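Local coordinates for protein probable polysaccharide deacetylase pdaA (Bacillus subtilis, PDB 1NY1) that removes acetyl groups from N-acetylmuramic acid residues of peptidoglycan glycan strands, a step toward the muramic delta-lactam of the spore cortex, and is required for germination, at residues F74-H79 with Q86-M91; H79-Q84 with D121-E126; R90-G95 with T131-N136; L137-P142 with K152-L157. All coordinates share one frame; numbering follows the deposited sequence.

Contacts 1, 2 and 3 form a connected patch on one side of the chain; contact 4 is centred about 16 to 19 Å away, touching contacts 1 and 2 at its border. Contact 1 is the buried one and is wholly apolar, with helix 85-93 packed on strand 73-76. The same helix reappears in contact 3, at its C-terminal end on the surface, where Ser92 meets a threonine methyl and a lysine chain. Contact 2 shares helix 78-83 with contact 1: valines face inward, while a lysine, a glutamate and two waters occupy the outer rim. Contact 4, partly buried, joins strand 138-139 to helix 148-156 through methyl groups and a carbonyl oxygen.

Contact 1: residues F74-H79 with Q86-M91; sequences FFVTGH and QLIKRM
Met91 lays the end of its side chain over one face of the Phe74 ring, an extended chain with its end over a plate. The residue is present as selenomethionine. Its terminal methyl CE lies 4.1 Å from the ring centroid of Phe74 and only 29° off the ring normal, a CH-pi contact that comes closest at Phe74 CD2, 3.7 Å from Met91 CE. The selenium follows obliquely, Met91 SE standing 4.4 Å from the Phe74 centroid, so the pair is also a Met-aromatic contact. Because the Met91 chain is extended beyond CG, it carries SE and CE from the helix to the strand. Next to it, Val76 and Ile88 meet tip to tip, Val76 CG1 against Ile88 CD1 at 3.9 Å. Val76 CG1 thus forms a bump in the angle between the selenium and the isoleucine methyl. A flat ring, a flexible thioether and branched aliphatic groups suit this spot, since their unlike shapes interlock without polar atoms to satisfy. A serine at Phe74 would probably leave the end of Met91 without its platform and open a gap between strand and helix. Helix 85-93 packs here on strand 73-76 of the parallel sheet of the NodB-type deacetylase fold, the local axes 11.3 Å apart at 148°. The side chain of Val76 is about 6 Å from that of His101, assigned as a divalent-metal ligand. Phe49 stacks on Phe74, His96 meets it edge-to-face, helix 58-67 adds Leu62 and Leu65, and Phe80 of helix 78-83 packs on both Ile88 and Met91.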
loop_
_atom_site.group_PDB
_atom_site.type_symbol
_atom_site.label_atom_id
_atom_site.label_comp_id
_atom_site.label_asym_id
_atom_site.label_seq_id
_atom_site.Cartn_x
_atom_site.Cartn_y
_atom_site.Cartn_z
ATOM N N PHE A 74 3.409 -3.581 3.535
ATOM C CA PHE A 74 2.766 -2.794 4.583
ATOM C C PHE A 74 3.415 -1.428 4.737
ATOM O O PHE A 74 4.588 -1.330 5.100
ATOM C CB PHE A 74 2.844 -3.534 5.926
ATOM C CG PHE A 74 2.161 -4.875 5.931
ATOM C CD1 PHE A 74 2.792 -5.999 5.401
ATOM C CD2 PHE A 74 0.885 -5.012 6.467
ATOM C CE1 PHE A 74 2.158 -7.249 5.408
ATOM C CE2 PHE A 74 0.239 -6.251 6.480
ATOM C CZ PHE A 74 0.879 -7.371 5.949
ATOM N N PHE A 75 2.651 -0.380 4.448
ATOM C CA PHE A 75 3.152 0.974 4.584
ATOM C C PHE A 75 2.845 1.407 6.010
ATOM O O PHE A 75 1.686 1.607 6.382
ATOM C CB PHE A 75 2.494 1.894 3.554
ATOM C CG PHE A 75 2.905 1.594 2.140
ATOM C CD1 PHE A 75 2.272 0.590 1.407
ATOM C CD2 PHE A 75 3.964 2.287 1.553
ATOM C CE1 PHE A 75 2.693 0.283 0.109
ATOM C CE2 PHE A 75 4.390 1.989 0.264
ATOM C CZ PHE A 75 3.754 0.981 -0.467
ATOM N N VAL A 76 3.897 1.534 6.818
ATOM C CA VAL A 76 3.741 1.882 8.227
ATOM C C VAL A 76 4.139 3.307 8.602
ATOM O O VAL A 76 4.965 3.932 7.937
ATOM C CB VAL A 76 4.553 0.889 9.101
ATOM C CG1 VAL A 76 4.082 -0.538 8.830
ATOM C CG2 VAL A 76 6.047 1.009 8.793
ATOM N N THR A 77 3.526 3.815 9.667
ATOM C CA THR A 77 3.827 5.152 10.170
ATOM C C THR A 77 4.729 5.007 11.383
ATOM O O THR A 77 4.876 3.913 11.928
ATOM C CB THR A 77 2.549 5.908 10.627
ATOM O OG1 THR A 77 1.975 5.235 11.757
ATOM C CG2 THR A 77 1.536 5.974 9.502
ATOM N N GLY A 78 5.324 6.115 11.810
ATOM C CA GLY A 78 6.192 6.074 12.969
ATOM C C GLY A 78 5.480 5.496 14.181
ATOM O O GLY A 78 6.028 4.654 14.893
ATOM N N HIS A 79 4.247 5.934 14.413
ATOM C CA HIS A 79 3.484 5.447 15.555
ATOM C C HIS A 79 3.290 3.937 15.544
ATOM O O HIS A 79 3.454 3.277 16.570
ATOM C CB HIS A 79 2.109 6.109 15.621
ATOM C CG HIS A 79 1.218 5.515 16.669
ATOM N ND1 HIS A 79 1.438 5.690 18.020
ATOM C CD2 HIS A 79 0.153 4.685 16.567
ATOM C CE1 HIS A 79 0.549 4.993 18.703
ATOM N NE2 HIS A 79 -0.242 4.373 17.846
ATOM N N GLN A 86 6.739 -5.969 17.685
ATOM C CA GLN A 86 6.627 -7.394 17.405
ATOM C C GLN A 86 5.980 -7.673 16.049
ATOM O O GLN A 86 6.392 -8.595 15.343
ATOM C CB GLN A 86 5.845 -8.097 18.519
ATOM C CG GLN A 86 6.451 -7.888 19.902
ATOM C CD GLN A 86 5.842 -8.792 20.958
ATOM O OE1 GLN A 86 4.624 -8.810 21.156
ATOM N NE2 GLN A 86 6.693 -9.546 21.649
ATOM N N LEU A 87 4.976 -6.881 15.682
ATOM C CA LEU A 87 4.316 -7.067 14.394
ATOM C C LEU A 87 5.270 -6.721 13.254
ATOM O O LEU A 87 5.309 -7.409 12.237
ATOM C CB LEU A 87 3.057 -6.204 14.297
ATOM C CG LEU A 87 1.855 -6.686 15.115
ATOM C CD1 LEU A 87 0.732 -5.668 15.017
ATOM C CD2 LEU A 87 1.392 -8.041 14.601
ATOM N N ILE A 88 6.036 -5.651 13.430
ATOM C CA ILE A 88 6.994 -5.235 12.414
ATOM C C ILE A 88 7.985 -6.369 12.196
ATOM O O ILE A 88 8.377 -6.661 11.066
ATOM C CB ILE A 88 7.782 -3.984 12.860
ATOM C CG1 ILE A 88 6.859 -2.760 12.883
ATOM C CG2 ILE A 88 8.987 -3.777 11.947
ATOM C CD1 ILE A 88 6.252 -2.402 11.525
ATOM N N LYS A 89 8.386 -7.000 13.293
ATOM C CA LYS A 89 9.335 -8.105 13.235
ATOM C C LYS A 89 8.716 -9.275 12.465
ATOM O O LYS A 89 9.395 -9.937 11.676
ATOM C CB LYS A 89 9.714 -8.541 14.655
ATOM C CG LYS A 89 10.976 -9.393 14.738
ATOM C CD LYS A 89 12.178 -8.582 15.229
ATOM C CE LYS A 89 12.023 -8.180 16.696
ATOM N NZ LYS A 89 13.208 -7.426 17.208
ATOM N N ARG A 90 7.427 -9.528 12.687
ATOM C CA ARG A 90 6.747 -10.614 11.984
ATOM C C ARG A 90 6.714 -10.348 10.486
ATOM O O ARG A 90 6.970 -11.241 9.681
ATOM C CB ARG A 90 5.305 -10.789 12.463
ATOM C CG ARG A 90 5.129 -11.618 13.715
ATOM C CD ARG A 90 3.690 -12.106 13.811
ATOM N NE ARG A 90 3.352 -13.044 12.739
ATOM C CZ ARG A 90 2.138 -13.554 12.548
ATOM N NH1 ARG A 90 1.141 -13.216 13.354
ATOM N NH2 ARG A 90 1.916 -14.404 11.553
HETATM N N MSE A 91 6.382 -9.117 10.115
HETATM C CA MSE A 91 6.310 -8.759 8.707
HETATM C C MSE A 91 7.647 -9.072 8.054
HETATM O O MSE A 91 7.706 -9.685 6.988
HETATM C CB MSE A 91 5.992 -7.270 8.554
HETATM C CG MSE A 91 4.663 -6.868 9.175
HETATM SE SE MSE A 91 4.324 -4.978 9.147
HETATM C CE MSE A 91 2.498 -4.991 9.744
#

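Contact 2: residues H79-Q84 with D121-E126; sequences HFVKDQ and DSVNEE
The carboxylate of Glu126 has the aliphatic part of Lys82 over one face: Lys82 CD stands 3.6 Å from Glu126 CD and almost equally far from both oxygens. Within helix 78-83 two rings are covered likewise by residues four positions on, the His79 ring by Asp83 CB and the Phe80 ring by Gln84 CB, each offset toward the rim. The motif is a near-parallel pair of helices, their local axes 9.9 Å apart at 18°, on the outside of the NodB-type deacetylase fold. Below the polar rim, Val81 and the methylenes of Glu126 lie alongside each other, pointing opposite ways. Glu126 CG is anti to the backbone N (chi1 -170°), which brings its methylenes against Val81 CG1; the modelled approach is closer than carbons normally allow, and its exact value is doubtful. Deeper still, Val81 CG2 and Val123 CG1 meet loosely at 4.5 Å, where Val76 of strand 73-76 touches both valines. Compact branched valines fill that inner side, while long Lys82 and Glu126 keep their charges at the outer rim. Lys82 NZ and Glu126 OE2 are 4.0 Å apart, beyond a salt bridge, but water 2 donates to OE2 and weakly accepts from NZ. A second water, water 1, donates both to the backbone Val81 O at 2.9 Å and to Glu126 OE1 at 3.1 Å.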
loop_
_atom_site.group_PDB
_atom_site.type_symbol
_atom_site.label_atom_id
_atom_site.label_comp_id
_atom_site.label_asym_id
_atom_site.label_seq_id
_atom_site.Cartn_x
_atom_site.Cartn_y
_atom_site.Cartn_z
ATOM N N HIS A 79 4.247 5.934 14.413
ATOM C CA HIS A 79 3.484 5.447 15.555
ATOM C C HIS A 79 3.290 3.937 15.544
ATOM O O HIS A 79 3.454 3.277 16.570
ATOM C CB HIS A 79 2.109 6.109 15.621
ATOM C CG HIS A 79 1.218 5.515 16.669
ATOM N ND1 HIS A 79 1.438 5.690 18.020
ATOM C CD2 HIS A 79 0.153 4.685 16.567
ATOM C CE1 HIS A 79 0.549 4.993 18.703
ATOM N NE2 HIS A 79 -0.242 4.373 17.846
ATOM N N PHE A 80 2.917 3.395 14.389
ATOM C CA PHE A 80 2.694 1.962 14.277
ATOM C C PHE A 80 3.957 1.183 14.627
ATOM O O PHE A 80 3.913 0.206 15.380
ATOM C CB PHE A 80 2.254 1.590 12.860
ATOM C CG PHE A 80 1.856 0.153 12.719
ATOM C CD1 PHE A 80 0.599 -0.276 13.136
ATOM C CD2 PHE A 80 2.754 -0.785 12.228
ATOM C CE1 PHE A 80 0.244 -1.621 13.068
ATOM C CE2 PHE A 80 2.412 -2.134 12.156
ATOM C CZ PHE A 80 1.154 -2.552 12.579
ATOM N N VAL A 81 5.082 1.616 14.070
ATOM C CA VAL A 81 6.358 0.958 14.322
ATOM C C VAL A 81 6.720 1.001 15.806
ATOM O O VAL A 81 7.097 -0.013 16.387
ATOM C CB VAL A 81 7.492 1.610 13.490
ATOM C CG1 VAL A 81 8.832 0.989 13.854
ATOM C CG2 VAL A 81 7.220 1.416 12.004
ATOM N N LYS A 82 6.595 2.173 16.414
ATOM C CA LYS A 82 6.915 2.338 17.826
ATOM C C LYS A 82 5.934 1.585 18.731
ATOM O O LYS A 82 6.318 1.053 19.771
ATOM C CB LYS A 82 6.901 3.824 18.192
ATOM C CG LYS A 82 7.825 4.698 17.338
ATOM C CD LYS A 82 9.260 4.703 17.842
ATOM C CE LYS A 82 9.392 5.526 19.125
ATOM N NZ LYS A 82 10.796 5.544 19.636
ATOM N N ASP A 83 4.668 1.531 18.333
ATOM C CA ASP A 83 3.657 0.863 19.146
ATOM C C ASP A 83 3.582 -0.653 18.959
ATOM O O ASP A 83 3.231 -1.381 19.892
ATOM C CB ASP A 83 2.283 1.487 18.864
ATOM C CG ASP A 83 1.210 0.974 19.796
ATOM O OD1 ASP A 83 1.371 1.132 21.027
ATOM O OD2 ASP A 83 0.204 0.414 19.302
ATOM N N GLN A 84 3.930 -1.130 17.767
ATOM C CA GLN A 84 3.847 -2.558 17.462
ATOM C C GLN A 84 5.131 -3.209 16.935
ATOM O O GLN A 84 5.128 -3.825 15.861
ATOM C CB GLN A 84 2.729 -2.781 16.444
ATOM C CG GLN A 84 1.353 -2.348 16.927
ATOM C CD GLN A 84 0.853 -3.205 18.068
ATOM O OE1 GLN A 84 1.035 -4.422 18.067
ATOM N NE2 GLN A 84 0.198 -2.580 19.042
ATOM N N ASP A 121 13.219 9.043 6.728
ATOM C CA ASP A 121 14.334 8.306 7.301
ATOM C C ASP A 121 14.033 7.785 8.696
ATOM O O ASP A 121 14.441 6.679 9.047
ATOM C CB ASP A 121 15.597 9.157 7.365
ATOM C CG ASP A 121 16.751 8.413 8.013
ATOM O OD1 ASP A 121 17.199 7.396 7.441
ATOM O OD2 ASP A 121 17.202 8.829 9.098
ATOM N N SER A 122 13.324 8.581 9.489
ATOM C CA SER A 122 12.995 8.184 10.850
ATOM C C SER A 122 12.246 6.851 10.901
ATOM O O SER A 122 12.456 6.053 11.815
ATOM C CB SER A 122 12.190 9.286 11.549
ATOM O OG SER A 122 11.011 9.616 10.832
ATOM N N VAL A 123 11.384 6.598 9.922
ATOM C CA VAL A 123 10.644 5.338 9.897
ATOM C C VAL A 123 11.610 4.179 9.650
ATOM O O VAL A 123 11.594 3.187 10.377
ATOM C CB VAL A 123 9.545 5.341 8.802
ATOM C CG1 VAL A 123 8.858 3.974 8.743
ATOM C CG2 VAL A 123 8.518 6.418 9.109
ATOM N N ASN A 124 12.459 4.317 8.635
ATOM C CA ASN A 124 13.434 3.277 8.306
ATOM C C ASN A 124 14.373 3.040 9.484
ATOM O O ASN A 124 14.720 1.899 9.797
ATOM C CB ASN A 124 14.242 3.685 7.073
ATOM C CG ASN A 124 13.399 3.730 5.817
ATOM O OD1 ASN A 124 13.758 4.384 4.836
ATOM N ND2 ASN A 124 12.272 3.025 5.835
ATOM N N GLU A 125 14.776 4.130 10.134
ATOM C CA GLU A 125 15.668 4.067 11.288
ATOM C C GLU A 125 15.077 3.147 12.358
ATOM O O GLU A 125 15.744 2.226 12.830
ATOM C CB GLU A 125 15.880 5.479 11.861
ATOM C CG GLU A 125 16.610 5.549 13.208
ATOM C CD GLU A 125 18.126 5.634 13.087
ATOM O OE1 GLU A 125 18.658 5.597 11.958
ATOM O OE2 GLU A 125 18.791 5.741 14.138
ATOM N N GLU A 126 13.821 3.393 12.725
ATOM C CA GLU A 126 13.146 2.593 13.743
ATOM C C GLU A 126 12.907 1.156 13.281
ATOM O O GLU A 126 13.048 0.210 14.062
ATOM C CB GLU A 126 11.815 3.250 14.125
ATOM C CG GLU A 126 11.152 2.620 15.339
ATOM C CD GLU A 126 12.002 2.723 16.590
ATOM O OE1 GLU A 126 11.857 1.851 17.472
ATOM O OE2 GLU A 126 12.803 3.678 16.692
HETATM O O HOH W 1 9.426 0.048 18.148
HETATM O O HOH W 2 13.443 3.781 19.404
#

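Contact 3: residues R90-G95 with T131-N136; sequences RMSDEG and TGKQDN
Thr131 meets Ser92 with its carbon side while its hydroxyl OG1 is gripped by two backbone groups. OG1 of Thr131 accepts from Lys133 N at 3.0 Å with an N-H...O angle of 154°, an ST turn, and hydrogen-bonds to Val127 O one helical turn back. With chi1 at 68°, OG1 sits between the backbone N and carbonyl carbon, close to its own main chain, leaving the methyl CG2 to face the other segment. That methyl lies 3.5 Å from Ser92 CB and also touches Ile88, one turn earlier in helix 85-93. Ser92 OG passes Thr131 CB at 3.7 Å and reaches Lys133 CD at 3.8 Å, where the lysine's aliphatic run skirts the serine. A small serine lets the helix come near the loop, the CA atoms of Ser92 and Thr131 being 6.6 Å apart. Replacing Thr131 with a glycine would probably leave Lys133 N without its acceptor and open a gap beside Ser92 CB. These groups join the C-terminal end of helix 85-93 to the end of helix 113-131 and the following loop, on the NodB-type domain's surface away from the metal and active-site residues. The first helix ends in a Schellman motif with Gly95, of positive phi, at C', although its Gly95 N to Ser92 O bond is weak. On another side, Arg90 grips Glu94 side-on, NE to OE2 at 2.8 Å, and also pairs with Asp63. The join thus rests on van der Waals packing; none of the polar bonds described links the two segments, and each holds one to itself or to its surroundings.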
loop_
_atom_site.group_PDB
_atom_site.type_symbol
_atom_site.label_atom_id
_atom_site.label_comp_id
_atom_site.label_asym_id
_atom_site.label_seq_id
_atom_site.Cartn_x
_atom_site.Cartn_y
_atom_site.Cartn_z
ATOM N N ARG A 90 7.427 -9.528 12.687
ATOM C CA ARG A 90 6.747 -10.614 11.984
ATOM C C ARG A 90 6.714 -10.348 10.486
ATOM O O ARG A 90 6.970 -11.241 9.681
ATOM C CB ARG A 90 5.305 -10.789 12.463
ATOM C CG ARG A 90 5.129 -11.618 13.715
ATOM C CD ARG A 90 3.690 -12.106 13.811
ATOM N NE ARG A 90 3.352 -13.044 12.739
ATOM C CZ ARG A 90 2.138 -13.554 12.548
ATOM N NH1 ARG A 90 1.141 -13.216 13.354
ATOM N NH2 ARG A 90 1.916 -14.404 11.553
HETATM N N MSE A 91 6.382 -9.117 10.115
HETATM C CA MSE A 91 6.310 -8.759 8.707
HETATM C C MSE A 91 7.647 -9.072 8.054
HETATM O O MSE A 91 7.706 -9.685 6.988
HETATM C CB MSE A 91 5.992 -7.270 8.554
HETATM C CG MSE A 91 4.663 -6.868 9.175
HETATM SE SE MSE A 91 4.324 -4.978 9.147
HETATM C CE MSE A 91 2.498 -4.991 9.744
ATOM N N SER A 92 8.724 -8.657 8.711
ATOM C CA SER A 92 10.067 -8.881 8.190
ATOM C C SER A 92 10.443 -10.362 8.134
ATOM O O SER A 92 10.912 -10.850 7.106
ATOM C CB SER A 92 11.090 -8.121 9.042
ATOM O OG SER A 92 12.399 -8.288 8.529
ATOM N N ASP A 93 10.239 -11.079 9.235
ATOM C CA ASP A 93 10.586 -12.498 9.277
ATOM C C ASP A 93 9.733 -13.372 8.365
ATOM O O ASP A 93 10.193 -14.410 7.887
ATOM C CB ASP A 93 10.510 -13.022 10.716
ATOM C CG ASP A 93 11.561 -12.395 11.614
ATOM O OD1 ASP A 93 12.694 -12.183 11.134
ATOM O OD2 ASP A 93 11.265 -12.130 12.797
ATOM N N GLU A 94 8.497 -12.954 8.111
ATOM C CA GLU A 94 7.610 -13.739 7.265
ATOM C C GLU A 94 7.646 -13.363 5.782
ATOM O O GLU A 94 6.743 -13.704 5.017
ATOM C CB GLU A 94 6.190 -13.689 7.834
ATOM C CG GLU A 94 6.016 -14.698 8.965
ATOM C CD GLU A 94 4.941 -14.333 9.963
ATOM O OE1 GLU A 94 3.812 -14.014 9.541
ATOM O OE2 GLU A 94 5.235 -14.373 11.179
ATOM N N GLY A 95 8.705 -12.657 5.393
ATOM C CA GLY A 95 8.907 -12.290 4.000
ATOM C C GLY A 95 8.125 -11.138 3.403
ATOM O O GLY A 95 8.126 -10.971 2.185
ATOM N N THR A 131 14.269 -4.831 12.985
ATOM C CA THR A 131 14.549 -5.924 12.059
ATOM C C THR A 131 16.007 -6.101 11.651
ATOM O O THR A 131 16.409 -7.189 11.240
ATOM C CB THR A 131 13.752 -5.741 10.771
ATOM O OG1 THR A 131 14.257 -4.599 10.071
ATOM C CG2 THR A 131 12.283 -5.517 11.084
ATOM N N GLY A 132 16.789 -5.033 11.741
ATOM C CA GLY A 132 18.179 -5.116 11.339
ATOM C C GLY A 132 18.243 -5.207 9.827
ATOM O O GLY A 132 19.285 -5.522 9.251
ATOM N N LYS A 133 17.117 -4.926 9.177
ATOM C CA LYS A 133 17.046 -4.985 7.725
ATOM C C LYS A 133 16.397 -3.736 7.148
ATOM O O LYS A 133 15.865 -2.901 7.880
ATOM C CB LYS A 133 16.254 -6.225 7.295
ATOM C CG LYS A 133 16.832 -7.527 7.836
ATOM C CD LYS A 133 15.995 -8.733 7.434
ATOM C CE LYS A 133 16.508 -10.016 8.086
ATOM N NZ LYS A 133 17.917 -10.343 7.704
ATOM N N GLN A 134 16.466 -3.603 5.831
ATOM C CA GLN A 134 15.864 -2.471 5.156
ATOM C C GLN A 134 15.471 -2.831 3.731
ATOM O O GLN A 134 16.307 -3.202 2.907
ATOM C CB GLN A 134 16.801 -1.260 5.154
ATOM C CG GLN A 134 16.157 -0.046 4.503
ATOM C CD GLN A 134 16.976 1.224 4.628
ATOM O OE1 GLN A 134 16.598 2.267 4.092
ATOM N NE2 GLN A 134 18.100 1.146 5.334
ATOM N N ASP A 135 14.173 -2.721 3.477
ATOM C CA ASP A 135 13.562 -3.011 2.188
ATOM C C ASP A 135 13.860 -1.936 1.171
ATOM O O ASP A 135 14.385 -0.874 1.508
ATOM C CB ASP A 135 12.040 -3.084 2.337
ATOM C CG ASP A 135 11.574 -4.357 2.993
ATOM O OD1 ASP A 135 11.029 -4.291 4.117
ATOM O OD2 ASP A 135 11.744 -5.425 2.370
ATOM N N ASN A 136 13.505 -2.208 -0.079
ATOM C CA ASN A 136 13.677 -1.205 -1.112
ATOM C C ASN A 136 12.785 -0.062 -0.642
ATOM O O ASN A 136 11.812 -0.288 0.083
ATOM C CB ASN A 136 13.211 -1.730 -2.472
ATOM C CG ASN A 136 14.127 -2.807 -3.019
ATOM O OD1 ASN A 136 15.353 -2.671 -2.982
ATOM N ND2 ASN A 136 13.540 -3.880 -3.541
#

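Contact 4: residues L137-P142 with K152-L157; sequences LYLRPP and KETKRL
Leu139 CD2 meets Thr154 in a beta-alpha-beta crossover: strand 138-139 leads by way of helix 148-156 to its parallel neighbour, strand 160-161, and the helix lies against the first strand here. The connection also includes short strand 145-146, which pairs with strand 6-7 in another sheet. From CB, Leu139 sets off with CG anti to the backbone N (chi1 167°), and neither CB nor CG comes within contact distance of the helix segment. At the branch CD1 turns elsewhere, and CD2 alone does the touching, 3.4 Å from Thr154 CG2 and 3.8 Å from Thr154 CB. The first of these is tighter than usual for two methyls, and the two side chains stand roughly perpendicular. Leu139 also touches Leu120 of helix 113-131, and its side chain is about 6 Å from that of His101, assigned as a ligand of a divalent metal. Threonine fits the buried helix position because its methyl serves the apolar partner while OG1 hydrogen-bonds back to Val150 O in its own helix. On the far side of the strand, Arg140 forms a salt bridge with Asp50, the probable proton acceptor of catalysis. Leu157, just past the helix, turns its side chain to Ile116 and presents its backbone to Leu137, just before the strand. There the branch methyl Leu137 CD1 rests 3.5 Å from the carbonyl oxygen Leu157 O.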
loop_
_atom_site.group_PDB
_atom_site.type_symbol
_atom_site.label_atom_id
_atom_site.label_comp_id
_atom_site.label_asym_id
_atom_site.label_seq_id
_atom_site.Cartn_x
_atom_site.Cartn_y
_atom_site.Cartn_z
ATOM N N LEU A 137 13.134 1.153 -1.051
ATOM C CA LEU A 137 12.418 2.370 -0.670
ATOM C C LEU A 137 11.078 2.589 -1.366
ATOM O O LEU A 137 11.037 2.972 -2.532
ATOM C CB LEU A 137 13.305 3.592 -0.943
ATOM C CG LEU A 137 14.684 3.639 -0.278
ATOM C CD1 LEU A 137 15.399 4.951 -0.617
ATOM C CD2 LEU A 137 14.507 3.505 1.207
ATOM N N TYR A 138 9.990 2.363 -0.637
ATOM C CA TYR A 138 8.644 2.559 -1.168
ATOM C C TYR A 138 7.917 3.556 -0.296
ATOM O O TYR A 138 8.035 3.523 0.927
ATOM C CB TYR A 138 7.864 1.252 -1.164
ATOM C CG TYR A 138 8.426 0.241 -2.115
ATOM C CD1 TYR A 138 8.515 0.525 -3.478
ATOM C CD2 TYR A 138 8.903 -0.983 -1.656
ATOM C CE1 TYR A 138 9.070 -0.388 -4.362
ATOM C CE2 TYR A 138 9.456 -1.904 -2.534
ATOM C CZ TYR A 138 9.539 -1.598 -3.885
ATOM O OH TYR A 138 10.099 -2.495 -4.763
ATOM N N LEU A 139 7.151 4.434 -0.926
ATOM C CA LEU A 139 6.421 5.436 -0.184
ATOM C C LEU A 139 4.980 5.571 -0.617
ATOM O O LEU A 139 4.646 5.420 -1.791
ATOM C CB LEU A 139 7.100 6.797 -0.339
ATOM C CG LEU A 139 6.290 8.010 0.136
ATOM C CD1 LEU A 139 6.065 7.921 1.638
ATOM C CD2 LEU A 139 7.024 9.292 -0.221
ATOM N N ARG A 140 4.125 5.846 0.355
ATOM C CA ARG A 140 2.728 6.091 0.073
ATOM C C ARG A 140 2.444 7.388 0.810
ATOM O O ARG A 140 2.515 7.446 2.038
ATOM C CB ARG A 140 1.840 4.968 0.591
ATOM C CG ARG A 140 0.380 5.233 0.275
ATOM C CD ARG A 140 -0.435 3.969 0.301
ATOM N NE ARG A 140 -0.245 3.154 -0.894
ATOM C CZ ARG A 140 -0.556 1.863 -0.949
ATOM N NH1 ARG A 140 -1.056 1.266 0.126
ATOM N NH2 ARG A 140 -0.392 1.182 -2.074
ATOM N N PRO A 141 2.160 8.463 0.063
ATOM C CA PRO A 141 1.879 9.758 0.683
ATOM C C PRO A 141 0.750 9.718 1.707
ATOM O O PRO A 141 -0.311 9.141 1.460
ATOM C CB PRO A 141 1.540 10.639 -0.512
ATOM C CG PRO A 141 2.425 10.088 -1.579
ATOM C CD PRO A 141 2.245 8.592 -1.402
ATOM N N PRO A 142 0.967 10.328 2.878
ATOM C CA PRO A 142 -0.079 10.334 3.903
ATOM C C PRO A 142 -1.397 10.868 3.331
ATOM O O PRO A 142 -1.424 11.921 2.693
ATOM C CB PRO A 142 0.501 11.251 4.974
ATOM C CG PRO A 142 1.974 10.990 4.871
ATOM C CD PRO A 142 2.198 10.971 3.373
ATOM N N LYS A 152 8.942 14.833 -6.821
ATOM C CA LYS A 152 10.303 15.152 -7.224
ATOM C C LYS A 152 11.276 14.952 -6.067
ATOM O O LYS A 152 12.326 14.328 -6.224
ATOM C CB LYS A 152 10.371 16.599 -7.716
ATOM C CG LYS A 152 11.724 17.004 -8.261
ATOM C CD LYS A 152 11.795 18.507 -8.481
ATOM C CE LYS A 152 13.165 18.922 -8.996
ATOM N NZ LYS A 152 13.439 18.351 -10.345
ATOM N N GLU A 153 10.923 15.482 -4.901
ATOM C CA GLU A 153 11.773 15.366 -3.724
ATOM C C GLU A 153 11.936 13.945 -3.207
ATOM O O GLU A 153 13.049 13.524 -2.886
ATOM C CB GLU A 153 11.244 16.250 -2.595
ATOM C CG GLU A 153 11.957 17.574 -2.501
ATOM C CD GLU A 153 13.455 17.388 -2.351
ATOM O OE1 GLU A 153 13.885 16.792 -1.340
ATOM O OE2 GLU A 153 14.200 17.825 -3.250
ATOM N N THR A 154 10.831 13.211 -3.111
ATOM C CA THR A 154 10.891 11.844 -2.616
ATOM C C THR A 154 11.696 10.965 -3.572
ATOM O O THR A 154 12.448 10.100 -3.130
ATOM C CB THR A 154 9.468 11.261 -2.397
ATOM O OG1 THR A 154 8.701 11.355 -3.606
ATOM C CG2 THR A 154 8.755 12.026 -1.285
ATOM N N LYS A 155 11.554 11.207 -4.871
ATOM C CA LYS A 155 12.292 10.453 -5.878
ATOM C C LYS A 155 13.776 10.774 -5.746
ATOM O O LYS A 155 14.632 9.908 -5.935
ATOM C CB LYS A 155 11.812 10.820 -7.288
ATOM C CG LYS A 155 12.604 10.154 -8.403
ATOM C CD LYS A 155 12.188 10.651 -9.782
ATOM C CE LYS A 155 13.058 10.019 -10.863
ATOM N NZ LYS A 155 12.730 10.495 -12.232
ATOM N N ARG A 156 14.082 12.026 -5.420
ATOM C CA ARG A 156 15.472 12.436 -5.260
ATOM C C ARG A 156 16.068 11.683 -4.078
ATOM O O ARG A 156 17.263 11.394 -4.056
ATOM C CB ARG A 156 15.567 13.943 -5.012
ATOM C CG ARG A 156 16.994 14.476 -5.066
ATOM C CD ARG A 156 17.047 15.983 -4.856
ATOM N NE ARG A 156 17.487 16.359 -3.513
ATOM C CZ ARG A 156 16.836 16.072 -2.389
ATOM N NH1 ARG A 156 15.698 15.393 -2.423
ATOM N NH2 ARG A 156 17.319 16.479 -1.224
ATOM N N LEU A 157 15.218 11.363 -3.105
ATOM C CA LEU A 157 15.630 10.635 -1.914
ATOM C C LEU A 157 15.670 9.127 -2.154
ATOM O O LEU A 157 15.916 8.350 -1.229
ATOM C CB LEU A 157 14.679 10.944 -0.757
ATOM C CG LEU A 157 14.673 12.398 -0.274
ATOM C CD1 LEU A 157 13.654 12.563 0.837
ATOM C CD2 LEU A 157 16.059 12.774 0.216
#